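Local structure of aclacinomycin oxidoreductase (AknOx) (Streptomyces galilaeus, 2IPI) at residues Arg39-Asp42 with Leu43-Gly47; Ala264-Arg267 with Ile268-His272. The protein oxidises the terminal sugar of aclacinomycins in two successive oxygen-dependent steps, using a bicovalently attached FAD to convert aclacinomycin N to A and then A to Y. All blocks are in the same frame, centred on the assembly; numbering follows the deposited sequence.

Contact 1: Arg39-Asp42 with Leu43-Gly47; sequences RYQD and LVTRG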
ATOM      1  N   ARG A  39      15.386   3.130 -26.104  1.00 11.43           N
ATOM      2  CA  ARG A  39      14.549   3.399 -24.948  1.00 11.66           C
ATOM      3  C   ARG A  39      14.574   2.278 -23.913  1.00 10.04           C
ATOM      4  O   ARG A  39      13.898   2.312 -22.892  1.00  6.24           O
ATOM      5  CB  ARG A  39      13.117   3.642 -25.447  1.00 11.04           C
ATOM      6  CG  ARG A  39      13.021   4.830 -26.415  1.00 13.17           C
ATOM      7  CD  ARG A  39      11.642   4.780 -27.077  1.00 15.11           C
ATOM      8  NE  ARG A  39      11.684   4.135 -28.375  1.00 15.34           N
ATOM      9  CZ  ARG A  39      10.691   4.151 -29.258  1.00 16.06           C
ATOM     10  NH1 ARG A  39       9.564   4.774 -28.977  1.00 11.70           N
ATOM     11  NH2 ARG A  39      10.776   3.547 -30.437  1.00 16.72           N
ATOM     12  N   TYR A  40      15.348   1.237 -24.210  1.00 13.73           N
ATOM     13  CA  TYR A  40      15.287   0.008 -23.434  1.00 12.85           C
ATOM     14  C   TYR A  40      15.692   0.219 -21.983  1.00 11.82           C
ATOM     15  O   TYR A  40      14.921  -0.076 -21.084  1.00 12.97           O
ATOM     16  CB  TYR A  40      16.182  -1.074 -24.038  1.00 10.81           C
ATOM     17  CG  TYR A  40      15.997  -2.458 -23.469  1.00 12.62           C
ATOM     18  CD1 TYR A  40      16.892  -2.965 -22.545  1.00 15.54           C
ATOM     19  CD2 TYR A  40      14.948  -3.285 -23.857  1.00 12.39           C
ATOM     20  CE1 TYR A  40      16.748  -4.234 -22.011  1.00 15.61           C
ATOM     21  CE2 TYR A  40      14.791  -4.561 -23.326  1.00 13.29           C
ATOM     22  CZ  TYR A  40      15.694  -5.032 -22.398  1.00 12.79           C
ATOM     23  OH  TYR A  40      15.579  -6.293 -21.859  1.00 11.43           O
ATOM     24  N   GLN A  41      16.912   0.693 -21.769  1.00 11.86           N
ATOM     25  CA  GLN A  41      17.424   0.911 -20.425  1.00 13.64           C
ATOM     26  C   GLN A  41      16.473   1.717 -19.554  1.00 14.39           C
ATOM     27  O   GLN A  41      16.279   1.415 -18.383  1.00 12.42           O
ATOM     28  CB  GLN A  41      18.765   1.663 -20.508  1.00 17.41           C
ATOM     29  CG  GLN A  41      19.889   0.899 -19.818  1.00 20.24           C
ATOM     30  CD  GLN A  41      19.836  -0.593 -20.111  1.00 18.12           C
ATOM     31  OE1 GLN A  41      19.864  -0.963 -21.276  1.00 23.16           O
ATOM     32  NE2 GLN A  41      19.762  -1.370 -19.036  1.00 12.23           N
ATOM     33  N   ASP A  42      15.909   2.753 -20.176  1.00 14.11           N
ATOM     34  CA  ASP A  42      15.018   3.595 -19.376  1.00 11.44           C
ATOM     35  C   ASP A  42      13.835   2.788 -18.884  1.00 11.79           C
ATOM     36  O   ASP A  42      13.344   2.919 -17.768  1.00  8.42           O
ATOM     37  CB  ASP A  42      14.578   4.793 -20.218  1.00 11.64           C
ATOM     38  CG  ASP A  42      15.517   5.972 -20.033  1.00 15.03           C
ATOM     39  OD1 ASP A  42      15.770   6.362 -18.870  1.00 17.64           O
ATOM     40  OD2 ASP A  42      16.028   6.505 -21.043  1.00 16.85           O
ATOM     41  N   LEU A  43      13.349   1.887 -19.755  1.00  9.81           N
ATOM     42  CA  LEU A  43      12.087   1.204 -19.392  1.00 10.09           C
ATOM     43  C   LEU A  43      12.296   0.072 -18.409  1.00  8.44           C
ATOM     44  O   LEU A  43      11.547  -0.231 -17.481  1.00  5.35           O
ATOM     45  CB  LEU A  43      11.414   0.684 -20.668  1.00 11.07           C
ATOM     46  CG  LEU A  43      10.550   1.681 -21.445  1.00 11.73           C
ATOM     47  CD1 LEU A  43      10.926   3.098 -21.050  1.00 16.19           C
ATOM     48  CD2 LEU A  43      10.707   1.442 -22.934  1.00  9.70           C
ATOM     49  N   VAL A  44      13.408  -0.631 -18.639  1.00 10.22           N
ATOM     50  CA  VAL A  44      13.742  -1.777 -17.803  1.00 13.13           C
ATOM     51  C   VAL A  44      14.221  -1.372 -16.410  1.00 16.72           C
ATOM     52  O   VAL A  44      14.268  -2.228 -15.515  1.00 18.53           O
ATOM     53  CB  VAL A  44      14.825  -2.618 -18.510  1.00 14.54           C
ATOM     54  CG1 VAL A  44      16.068  -1.787 -18.820  1.00  7.11           C
ATOM     55  CG2 VAL A  44      15.186  -3.801 -17.641  1.00 21.31           C
ATOM     56  N   THR A  45      14.538  -0.093 -16.216  1.00 13.23           N
ATOM     57  CA  THR A  45      15.054   0.323 -14.903  1.00 16.65           C
ATOM     58  C   THR A  45      14.108   1.294 -14.214  1.00 19.79           C
ATOM     59  O   THR A  45      14.486   2.189 -13.457  1.00 19.77           O
ATOM     60  CB  THR A  45      16.465   0.930 -15.041  1.00 16.21           C
ATOM     61  OG1 THR A  45      16.376   2.140 -15.794  1.00 17.69           O
ATOM     62  CG2 THR A  45      17.382   0.013 -15.842  1.00 15.07           C
ATOM     63  N   ARG A  46      12.805   1.147 -14.441  1.00 20.04           N
ATOM     64  CA  ARG A  46      11.800   2.063 -13.912  1.00 21.44           C
ATOM     65  C   ARG A  46      11.385   1.699 -12.491  1.00 21.42           C
ATOM     66  O   ARG A  46      10.797   2.497 -11.744  1.00 15.90           O
ATOM     67  CB  ARG A  46      10.565   2.039 -14.815  1.00 23.28           C
ATOM     68  CG  ARG A  46      10.594   3.057 -15.939  1.00 22.62           C
ATOM     69  CD  ARG A  46       9.167   3.405 -16.359  1.00 21.26           C
ATOM     70  NE  ARG A  46       8.436   3.990 -15.236  1.00 23.31           N
ATOM     71  CZ  ARG A  46       7.213   3.656 -14.851  1.00 22.27           C
ATOM     72  NH1 ARG A  46       6.662   4.266 -13.812  1.00 16.49           N
ATOM     73  NH2 ARG A  46       6.540   2.715 -15.499  1.00 16.40           N
ATOM     74  N   GLY A  47      11.718   0.444 -12.152  1.00 14.26           N
ATOM     75  CA  GLY A  47      11.395  -0.045 -10.835  1.00 11.17           C
ATOM     76  C   GLY A  47      11.937   0.865  -9.752  1.00 11.97           C
ATOM     77  O   GLY A  47      12.930   1.574  -9.936  1.00 16.66           O
TER
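The Tyr40 ring meets Val44 one helical turn later: CG1 of Val44 approaches it obliquely, 4.0 Å from Tyr40 CD1, while the carboxamide oxygen OE1 of neighbouring Gln41 lies at the ring edge, in its plane. These residues belong to the short helix 40-44, which lies between strands 32-34 and 58-61, antiparallel neighbours in the mixed sheet of the FAD-binding part. Tyr40 CG stands anti to the backbone N (chi1 -169°), which brings the ring round to Val44, and the phenol hydroxyl beyond is hydrogen-bonded to Pro56 O. The same methyl, Val44 CG1, also serves Gln41, whose NE2 is 3.7 Å away; these two side chains run side by side and point the same way, so that one valine branch is shared by an aromatic and an amide.

The backbone here winds a single turn. The amide of Val44 reaches Tyr40 O at 2.9 Å and nearly straight (167°), whereas Leu43 N divides itself between Arg39 O and a weak second bond to Tyr40 O. Leu43 CD2 lies 4.1 Å from Arg39 CB; the charged end of Arg39 turns elsewhere, forming a salt bridge with Asp37.

Helical geometry is lost at Thr45. In Arg46 beyond it, NH2 forms a salt bridge with Asp105 and NH1 a hydrogen bond with Ser86 O, the side chain being about 6 Å from the bound FAD. The Thr45 hydroxyl takes up a carbonyl of the last turn. With OG1 placed between the backbone N and the carbonyl carbon (chi1 65°), Thr45 OG1 donates to Gln41 O at 2.7 Å, from a position tilted out of the carbonyl plane; Thr45 N adds only a weak bond of 3.2 Å to that same Gln41 O.

Contact 2: Ala264-Arg267 with Ile268-His272; sequences AFTR and IIDNH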
ATOM      1  N   ALA A 264      12.103   4.186  28.968  1.00 22.67           N
ATOM      2  CA  ALA A 264      11.245   5.236  28.408  1.00 22.96           C
ATOM      3  C   ALA A 264      10.719   4.839  27.026  1.00 23.76           C
ATOM      4  O   ALA A 264       9.544   5.092  26.741  1.00 24.02           O
ATOM      5  CB  ALA A 264      11.948   6.575  28.321  1.00 20.58           C
ATOM      6  N   PHE A 265      11.532   4.239  26.162  1.00 25.46           N
ATOM      7  CA  PHE A 265      11.071   3.789  24.842  1.00 24.12           C
ATOM      8  C   PHE A 265       9.820   2.931  24.988  1.00 24.72           C
ATOM      9  O   PHE A 265       8.833   3.103  24.275  1.00 25.23           O
ATOM     10  CB  PHE A 265      12.173   3.007  24.140  1.00 26.21           C
ATOM     11  CG  PHE A 265      11.899   2.413  22.771  1.00 23.00           C
ATOM     12  CD1 PHE A 265      12.206   3.129  21.622  1.00 21.98           C
ATOM     13  CD2 PHE A 265      11.352   1.147  22.629  1.00 20.17           C
ATOM     14  CE1 PHE A 265      11.980   2.603  20.359  1.00 18.79           C
ATOM     15  CE2 PHE A 265      11.109   0.616  21.370  1.00 18.34           C
ATOM     16  CZ  PHE A 265      11.413   1.352  20.237  1.00 16.52           C
ATOM     17  N   THR A 266       9.870   2.005  25.940  1.00 24.19           N
ATOM     18  CA  THR A 266       8.768   1.085  26.193  1.00 23.28           C
ATOM     19  C   THR A 266       7.542   1.798  26.723  1.00 22.06           C
ATOM     20  O   THR A 266       6.408   1.476  26.363  1.00 18.41           O
ATOM     21  CB  THR A 266       9.190  -0.014  27.186  1.00 25.89           C
ATOM     22  OG1 THR A 266      10.057  -0.948  26.532  1.00 29.29           O
ATOM     23  CG2 THR A 266       7.985  -0.810  27.662  1.00 28.83           C
ATOM     24  N   ARG A 267       7.692   2.800  27.604  1.00 22.72           N
ATOM     25  CA  ARG A 267       6.492   3.536  27.988  1.00 21.81           C
ATOM     26  C   ARG A 267       5.841   4.189  26.763  1.00 18.03           C
ATOM     27  O   ARG A 267       4.623   4.204  26.674  1.00 23.32           O
ATOM     28  CB  ARG A 267       6.799   4.625  29.014  1.00 26.27           C
ATOM     29  CG  ARG A 267       7.530   4.053  30.215  1.00 33.17           C
ATOM     30  CD  ARG A 267       6.597   4.004  31.411  1.00 34.90           C
ATOM     31  NE  ARG A 267       5.972   2.687  31.541  1.00 34.07           N
ATOM     32  CZ  ARG A 267       5.677   2.159  32.718  1.00 34.57           C
ATOM     33  NH1 ARG A 267       5.108   0.955  32.774  1.00 32.81           N
ATOM     34  NH2 ARG A 267       5.950   2.826  33.833  1.00 30.09           N
ATOM     35  N   ILE A 268       6.676   4.710  25.882  1.00 19.09           N
ATOM     36  CA  ILE A 268       6.260   5.364  24.649  1.00 22.07           C
ATOM     37  C   ILE A 268       5.518   4.354  23.779  1.00 21.47           C
ATOM     38  O   ILE A 268       4.407   4.599  23.315  1.00 19.28           O
ATOM     39  CB  ILE A 268       7.467   5.961  23.901  1.00 19.05           C
ATOM     40  CG1 ILE A 268       7.859   7.358  24.401  1.00 16.61           C
ATOM     41  CG2 ILE A 268       7.267   6.000  22.393  1.00 18.38           C
ATOM     42  CD1 ILE A 268       9.152   7.871  23.800  1.00 14.79           C
ATOM     43  N   ILE A 269       6.166   3.200  23.586  1.00 18.39           N
ATOM     44  CA  ILE A 269       5.502   2.127  22.845  1.00 15.69           C
ATOM     45  C   ILE A 269       4.179   1.761  23.492  1.00 17.33           C
ATOM     46  O   ILE A 269       3.125   1.751  22.856  1.00 19.05           O
ATOM     47  CB  ILE A 269       6.392   0.869  22.755  1.00 14.34           C
ATOM     48  CG1 ILE A 269       7.595   1.043  21.834  1.00 13.28           C
ATOM     49  CG2 ILE A 269       5.550  -0.339  22.363  1.00 15.53           C
ATOM     50  CD1 ILE A 269       7.275   1.199  20.367  1.00 20.56           C
ATOM     51  N   ASP A 270       4.232   1.446  24.784  1.00 15.75           N
ATOM     52  CA  ASP A 270       3.029   0.959  25.459  1.00 16.90           C
ATOM     53  C   ASP A 270       1.953   2.036  25.495  1.00 16.75           C
ATOM     54  O   ASP A 270       0.769   1.723  25.319  1.00 17.17           O
ATOM     55  CB  ASP A 270       3.385   0.467  26.861  1.00 19.95           C
ATOM     56  CG  ASP A 270       4.269  -0.776  26.806  1.00 25.12           C
ATOM     57  OD1 ASP A 270       4.339  -1.402  25.730  1.00 23.20           O
ATOM     58  OD2 ASP A 270       4.894  -1.108  27.841  1.00 31.27           O
ATOM     59  N   ASN A 271       2.407   3.275  25.715  1.00 13.62           N
ATOM     60  CA  ASN A 271       1.494   4.414  25.674  1.00 17.05           C
ATOM     61  C   ASN A 271       0.856   4.567  24.289  1.00 14.43           C
ATOM     62  O   ASN A 271      -0.374   4.672  24.203  1.00 14.52           O
ATOM     63  CB  ASN A 271       2.230   5.694  26.079  1.00 16.46           C
ATOM     64  CG  ASN A 271       2.443   5.832  27.570  1.00 16.25           C
ATOM     65  OD1 ASN A 271       2.096   4.984  28.391  1.00 16.86           O
ATOM     66  ND2 ASN A 271       3.035   6.961  27.966  1.00 19.78           N
ATOM     67  N   HIS A 272       1.647   4.586  23.225  1.00 14.50           N
ATOM     68  CA  HIS A 272       1.117   4.699  21.858  1.00 15.72           C
ATOM     69  C   HIS A 272       0.037   3.655  21.582  1.00 16.64           C
ATOM     70  O   HIS A 272      -1.060   4.005  21.126  1.00 18.17           O
ATOM     71  CB  HIS A 272       2.256   4.600  20.851  1.00 13.55           C
ATOM     72  CG  HIS A 272       1.953   4.356  19.414  1.00 14.15           C
ATOM     73  ND1 HIS A 272       2.049   5.363  18.481  1.00 15.94           N
ATOM     74  CD2 HIS A 272       1.570   3.266  18.699  1.00 13.39           C
ATOM     75  CE1 HIS A 272       1.746   4.920  17.269  1.00 13.62           C
ATOM     76  NE2 HIS A 272       1.443   3.642  17.379  1.00 14.54           N
TER
HETATM   77  O   HOH W   1       5.521   0.311  30.306  1.00 15.22           O
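Ile269 packs against Phe265 four residues earlier in helix 262-278, a plain case of i to i+4 pairing. From its root outward, Ile269 CB lies 3.6 Å from Phe265 O; Ile269 CG1, anti to its own carbonyl carbon (chi1 -71°), comes within 3.6 Å of Phe265 CE2; and the terminal CD1 continues along the ring between CE2 and CZ. The phenylalanine and isoleucine side chains lie side by side and point the same way, and the backbone adds a nearly straight bond from Ile269 N to Phe265 O (2.8 Å, 167°).

A quarter-turn round the helix the neighbours are of mixed kind. Thr266 and Asp270 also run alongside one another, the methyl CG2 of Thr266 lying tightly, 3.1 Å, against Asp270 OD2. A water donates to Asp270 OD2 (2.9 Å) and accepts from Arg267 NH1 (2.6 Å). Arginine and aspartate are thus joined through solvent, with Arg267 NH1 and Asp270 OD2 themselves 5.4 Å apart, which probably softens their electrostatic attraction.

The helix is amphipathic: Phe265, Ile268 and Ile269 are buried, while Arg267 is exposed. Phe265 meets Tyr381 edge-to-face and rests on helix 374-385, which Ile269 also touches at Ala377. Ile268 and Ile269 face strand 290-296 through Phe293 and Leu295, and Asn271 ND2 is hydrogen-bonded to Val327 O at the end of helix 316-327.

Read from the N terminus, the two contacts come in series, neither nested nor crossed, and each spans about a turn or two of local chain, contact 1 running off its helix at Thr45, closing no long loop. Residues 39-47 come between strands 32-34 and 58-61 of the mixed sheet. More than two hundred residues later, residues 264-272 form part of the helix linking strands 248-256 and 290-296 of the seven-stranded antiparallel sheet, whose strand 391-398 carries the catalytic Tyr397. The two lie on opposite sides of the chain's centre, their own centres 44 Å apart, and do not touch. Contact 1 belongs to the FAD-binding part, contact 2 to a helix packed on the seven-stranded sheet.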